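Local atomic coordinates of dockerin type 1 (Clostridium thermocellum, PDB entry 4DH2), a protein that docks onto a cohesin of the cellulosome through a calcium-binding type I dockerin domain, the full-length protein probably hydrolysing O-glycosyl bonds. Residues S19-V22 / L23-Y27; N53-D56 / C57-K61. All coordinates share one frame; numbering follows the deposited sequence.

Contacts 1 and 2 are equivalent helix starts in the two calcium-binding halves of the dockerin: residues 19-27 lie on helix 18-28, residues 53-61 on or just before helix 54-64. Each includes, near the start of its helix, an aspartate, D20 or D56, that grips its own calcium with both carboxylate oxygens. Contact 1 is largely buried, between the cohesin, the calcium site and helix 54-64; contact 2 is only partly buried, with sulfate and water along its outer side. Their chemistry differs accordingly: K25 and R26 bind the cohesin directly, whereas N58 and Y59 face sulfates and K61 alone of contact 2 reaches the cohesin. The two helices pack together, K25 CG lying 3.4 Å from C57 SG; the centres of the two contacts are about 10 Å apart.

Contact 1 (S19-V22 / L23-Y27); sequences SDYV and LMKRY. With CA (calcium ion), chain H.
V22 and R26 lie side by side one turn apart on helix 18-28, the helix that follows the first calcium loop of the dockerin. R26 N donates to V22 O at 2.9 Å with an N-H...O angle of 164°. R26 can be followed outward from there: CB and then CG pass along V22 O, CD comes 4.0 Å from V22 CG1, and NE and CZ lie against that same methyl. With CG beside the backbone N (chi1 -69°) and the chain extended to NE, the guanidinium presents one face to V22 CG1, which sits 3.3 Å off the guanidinium plane and nearer its margin than its middle. Its nitrogens are engaged by the cohesin chain, NE by Q98 and NH2 by the carbonyl of F144, so V22 backs a group used in docking. Y21 and K25 make a second i/i+4 pair, in which the extended lysine approaches the phenol obliquely and sends NZ on to D96 and D94 of the cohesin. At the start of the helix D20 binds calcium through OD1 and OD2, water 1 adding another ligand, while D20 OD2 also accepts from N17 N. In the second pair, K25 CE stands 3.2 Å from Y21 OH.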
loop_
_atom_site.group_PDB
_atom_site.type_symbol
_atom_site.label_atom_id
_atom_site.label_comp_id
_atom_site.label_asym_id
_atom_site.label_seq_id
_atom_site.Cartn_x
_atom_site.Cartn_y
_atom_site.Cartn_z
ATOM N N SER B 19 -0.961 -2.488 11.536
ATOM C CA SER B 19 -1.462 -3.144 12.735
ATOM C C SER B 19 -2.432 -2.243 13.508
ATOM O O SER B 19 -3.415 -2.725 14.097
ATOM C CB SER B 19 -0.322 -3.622 13.643
ATOM O OG SER B 19 0.409 -4.646 12.984
ATOM N N ASP B 20 -2.148 -0.947 13.563
ATOM C CA ASP B 20 -3.044 -0.031 14.247
ATOM C C ASP B 20 -4.372 0.082 13.523
ATOM O O ASP B 20 -5.425 0.235 14.138
ATOM C CB ASP B 20 -2.400 1.330 14.347
ATOM C CG ASP B 20 -1.073 1.257 15.078
ATOM O OD1 ASP B 20 -1.074 1.033 16.298
ATOM O OD2 ASP B 20 -0.049 1.361 14.388
ATOM N N TYR B 21 -4.321 0.028 12.201
ATOM C CA TYR B 21 -5.543 0.064 11.395
ATOM C C TYR B 21 -6.428 -1.162 11.636
ATOM O O TYR B 21 -7.654 -1.054 11.845
ATOM C CB TYR B 21 -5.155 0.131 9.913
ATOM C CG TYR B 21 -6.293 0.333 8.938
ATOM C CD1 TYR B 21 -7.151 1.413 9.052
ATOM C CD2 TYR B 21 -6.469 -0.539 7.872
ATOM C CE1 TYR B 21 -8.178 1.598 8.163
ATOM C CE2 TYR B 21 -7.504 -0.356 6.967
ATOM C CZ TYR B 21 -8.348 0.722 7.131
ATOM O OH TYR B 21 -9.379 0.933 6.249
ATOM N N VAL B 22 -5.823 -2.340 11.593
ATOM C CA VAL B 22 -6.557 -3.573 11.848
ATOM C C VAL B 22 -7.129 -3.578 13.262
ATOM O O VAL B 22 -8.321 -3.924 13.466
ATOM C CB VAL B 22 -5.636 -4.790 11.654
ATOM C CG1 VAL B 22 -6.341 -6.053 12.052
ATOM C CG2 VAL B 22 -5.187 -4.874 10.161
ATOM N N LEU B 23 -6.323 -3.151 14.243
ATOM C CA LEU B 23 -6.805 -3.064 15.620
ATOM C C LEU B 23 -7.973 -2.076 15.778
ATOM O O LEU B 23 -8.964 -2.370 16.479
ATOM C CB LEU B 23 -5.672 -2.709 16.581
ATOM C CG LEU B 23 -4.662 -3.831 16.861
ATOM C CD1 LEU B 23 -3.479 -3.259 17.617
ATOM C CD2 LEU B 23 -5.264 -4.988 17.630
ATOM N N MET B 24 -7.882 -0.919 15.144
ATOM C CA MET B 24 -8.963 0.050 15.180
ATOM C C MET B 24 -10.260 -0.569 14.632
ATOM O O MET B 24 -11.337 -0.446 15.233
ATOM C CB MET B 24 -8.584 1.268 14.345
ATOM C CG MET B 24 -9.711 2.241 14.149
ATOM S SD MET B 24 -10.082 3.167 15.637
ATOM C CE MET B 24 -8.824 4.431 15.391
ATOM N N LYS B 25 -10.159 -1.203 13.466
ATOM C CA LYS B 25 -11.314 -1.883 12.866
ATOM C C LYS B 25 -11.909 -2.917 13.791
ATOM O O LYS B 25 -13.158 -2.972 13.966
ATOM C CB LYS B 25 -10.947 -2.524 11.521
ATOM C CG LYS B 25 -10.993 -1.557 10.342
ATOM C CD LYS B 25 -11.018 -2.332 9.020
ATOM C CE LYS B 25 -10.925 -1.446 7.750
ATOM N NZ LYS B 25 -10.752 -2.250 6.436
ATOM N N ARG B 26 -11.065 -3.764 14.375
ATOM C CA ARG B 26 -11.570 -4.795 15.286
ATOM C C ARG B 26 -12.163 -4.192 16.523
ATOM O O ARG B 26 -13.135 -4.688 17.057
ATOM C CB ARG B 26 -10.443 -5.755 15.671
ATOM C CG ARG B 26 -10.032 -6.587 14.474
ATOM C CD ARG B 26 -8.877 -7.552 14.813
ATOM N NE ARG B 26 -8.495 -8.218 13.585
ATOM C CZ ARG B 26 -7.471 -9.053 13.461
ATOM N NH1 ARG B 26 -6.754 -9.357 14.527
ATOM N NH2 ARG B 26 -7.190 -9.578 12.280
ATOM N N TYR B 27 -11.576 -3.103 16.987
ATOM C CA TYR B 27 -12.090 -2.460 18.173
ATOM C C TYR B 27 -13.486 -1.876 17.927
ATOM O O TYR B 27 -14.382 -2.082 18.750
ATOM C CB TYR B 27 -11.104 -1.393 18.625
ATOM C CG TYR B 27 -11.570 -0.491 19.737
ATOM C CD1 TYR B 27 -11.095 -0.659 21.034
ATOM C CD2 TYR B 27 -12.402 0.582 19.473
ATOM C CE1 TYR B 27 -11.477 0.187 22.051
ATOM C CE2 TYR B 27 -12.813 1.425 20.489
ATOM C CZ TYR B 27 -12.345 1.231 21.782
ATOM O OH TYR B 27 -12.724 2.094 22.806
HETATM CA CA CA H . 1.389 1.021 16.296
HETATM O O HOH W 1 1.862 -0.931 14.948
#

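Contact 2 (N53-D56 / C57-K61); sequences NDID and CNYLK. With CA (calcium ion), chain I; SO4 (sulfate ion), chain J; SO4 (sulfate ion), chain K.
A capping box starts helix 54-64 where it leaves the second calcium site, an EF-hand-like loop, and the next turn joins it through i/i+4 bonds: C57 N reaches N53 O at 3.3 Å and L60 N reaches D56 O at 2.9 Å. In the box, N53 OD1 accepts from I55 N, which approaches from above the amide plane, and N53 N donates in return, at 2.9 Å, to D56 OD2, which accepts on its anti lone pair. D56 is thus shared between cap and metal: OD1 and OD2 both bind calcium, each at 2.5 Å. Water 2, itself a calcium ligand, donates to N53 OD1, so the cap is tied to the metal by a second route. D45, N47, D49 and V51 complete the site.

On the outer side I55 and Y59 run alongside each other. I55 CG2, anti to the backbone N, lies 3.7 Å from Y59 CE1, with CD1 next nearest. Y59 OH is 2.9 Å from O1 and 3.1 Å from O3 of one sulfate; N58 ND2 donates to another and to water 3, which donates on to I55 O. Both sulfates probably come from the crystallisation liquor. K61 NZ forms a salt bridge with D79 of the cohesin chain. Helix 54-64 packs against helix 18-28 through C57 on M24 and K25, D54 on I28, and K61 on Y21.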
loop_
_atom_site.group_PDB
_atom_site.type_symbol
_atom_site.label_atom_id
_atom_site.label_comp_id
_atom_site.label_asym_id
_atom_site.label_seq_id
_atom_site.Cartn_x
_atom_site.Cartn_y
_atom_site.Cartn_z
ATOM N N ASN B 53 -14.602 6.214 16.531
ATOM C CA ASN B 53 -15.526 5.530 15.641
ATOM C C ASN B 53 -14.966 5.461 14.221
ATOM O O ASN B 53 -13.774 5.645 14.037
ATOM C CB ASN B 53 -16.903 6.177 15.677
ATOM C CG ASN B 53 -16.915 7.587 15.178
ATOM O OD1 ASN B 53 -15.956 8.092 14.573
ATOM N ND2 ASN B 53 -18.031 8.263 15.435
ATOM N N ASP B 54 -15.826 5.169 13.250
ATOM C CA ASP B 54 -15.331 4.884 11.916
ATOM C C ASP B 54 -14.672 6.120 11.272
ATOM O O ASP B 54 -13.855 5.997 10.350
ATOM C CB ASP B 54 -16.434 4.211 11.073
ATOM C CG ASP B 54 -16.601 2.697 11.437
ATOM O OD1 ASP B 54 -15.572 1.962 11.465
ATOM O OD2 ASP B 54 -17.737 2.240 11.736
ATOM N N ILE B 55 -14.980 7.316 11.759
ATOM C CA ILE B 55 -14.282 8.497 11.269
ATOM C C ILE B 55 -12.784 8.420 11.572
ATOM O O ILE B 55 -11.942 8.781 10.749
ATOM C CB ILE B 55 -14.868 9.766 11.884
ATOM C CG1 ILE B 55 -16.315 9.930 11.410
ATOM C CG2 ILE B 55 -14.009 10.984 11.502
ATOM C CD1 ILE B 55 -17.103 10.990 12.191
ATOM N N ASP B 56 -12.457 7.939 12.764
ATOM C CA ASP B 56 -11.071 7.747 13.139
ATOM C C ASP B 56 -10.420 6.677 12.301
ATOM O O ASP B 56 -9.281 6.840 11.856
ATOM C CB ASP B 56 -10.984 7.366 14.605
ATOM C CG ASP B 56 -11.548 8.442 15.474
ATOM O OD1 ASP B 56 -10.923 9.504 15.537
ATOM O OD2 ASP B 56 -12.648 8.258 16.028
ATOM N N CYS B 57 -11.154 5.590 12.068
ATOM C CA CYS B 57 -10.641 4.532 11.195
ATOM C C CYS B 57 -10.333 5.085 9.810
ATOM O O CYS B 57 -9.301 4.778 9.212
ATOM C CB CYS B 57 -11.663 3.421 11.063
ATOM S SG CYS B 57 -10.896 1.833 10.746
ATOM N N ASN B 58 -11.246 5.898 9.282
ATOM C CA ASN B 58 -11.017 6.509 7.974
ATOM C C ASN B 58 -9.810 7.433 7.958
ATOM O O ASN B 58 -9.079 7.502 6.960
ATOM C CB ASN B 58 -12.252 7.267 7.518
ATOM C CG ASN B 58 -12.183 7.617 6.048
ATOM O OD1 ASN B 58 -12.248 6.736 5.195
ATOM N ND2 ASN B 58 -12.007 8.885 5.750
ATOM N N TYR B 59 -9.559 8.149 9.057
ATOM C CA TYR B 59 -8.378 8.992 9.126
ATOM C C TYR B 59 -7.149 8.127 9.104
ATOM O O TYR B 59 -6.155 8.481 8.473
ATOM C CB TYR B 59 -8.342 9.891 10.366
ATOM C CG TYR B 59 -9.004 11.214 10.147
ATOM C CD1 TYR B 59 -10.276 11.459 10.630
ATOM C CD2 TYR B 59 -8.370 12.213 9.432
ATOM C CE1 TYR B 59 -10.907 12.673 10.416
ATOM C CE2 TYR B 59 -8.983 13.427 9.205
ATOM C CZ TYR B 59 -10.241 13.659 9.706
ATOM O OH TYR B 59 -10.838 14.871 9.474
ATOM N N LEU B 60 -7.190 6.993 9.794
ATOM C CA LEU B 60 -6.046 6.083 9.736
ATOM C C LEU B 60 -5.801 5.610 8.299
ATOM O O LEU B 60 -4.646 5.559 7.855
ATOM C CB LEU B 60 -6.208 4.856 10.632
ATOM C CG LEU B 60 -5.550 4.910 11.993
ATOM C CD1 LEU B 60 -6.274 5.933 12.845
ATOM C CD2 LEU B 60 -5.595 3.541 12.636
ATOM N N LYS B 61 -6.879 5.273 7.581
ATOM C CA LYS B 61 -6.773 4.835 6.193
ATOM C C LYS B 61 -6.112 5.936 5.380
ATOM O O LYS B 61 -5.169 5.667 4.632
ATOM C CB LYS B 61 -8.148 4.493 5.622
ATOM C CG LYS B 61 -8.172 4.131 4.142
ATOM C CD LYS B 61 -9.587 3.996 3.552
ATOM C CE LYS B 61 -10.230 2.659 3.916
ATOM N NZ LYS B 61 -11.353 2.223 3.001
HETATM CA CA CA I . -12.779 10.674 16.725
HETATM S S SO4 J . -13.981 15.535 11.066
HETATM O O1 SO4 J . -13.764 14.852 9.796
HETATM O O2 SO4 J . -14.990 14.774 11.801
HETATM O O3 SO4 J . -12.731 15.641 11.810
HETATM O O4 SO4 J . -14.457 16.900 10.829
HETATM S S SO4 K . -11.938 9.573 1.778
HETATM O O1 SO4 K . -12.075 8.619 0.681
HETATM O O2 SO4 K . -13.243 9.745 2.420
HETATM O O3 SO4 K . -10.985 9.051 2.754
HETATM O O4 SO4 K . -11.440 10.855 1.268
HETATM O O HOH W 2 -14.656 10.495 15.411
HETATM O O HOH W 3 -12.425 10.452 8.228
#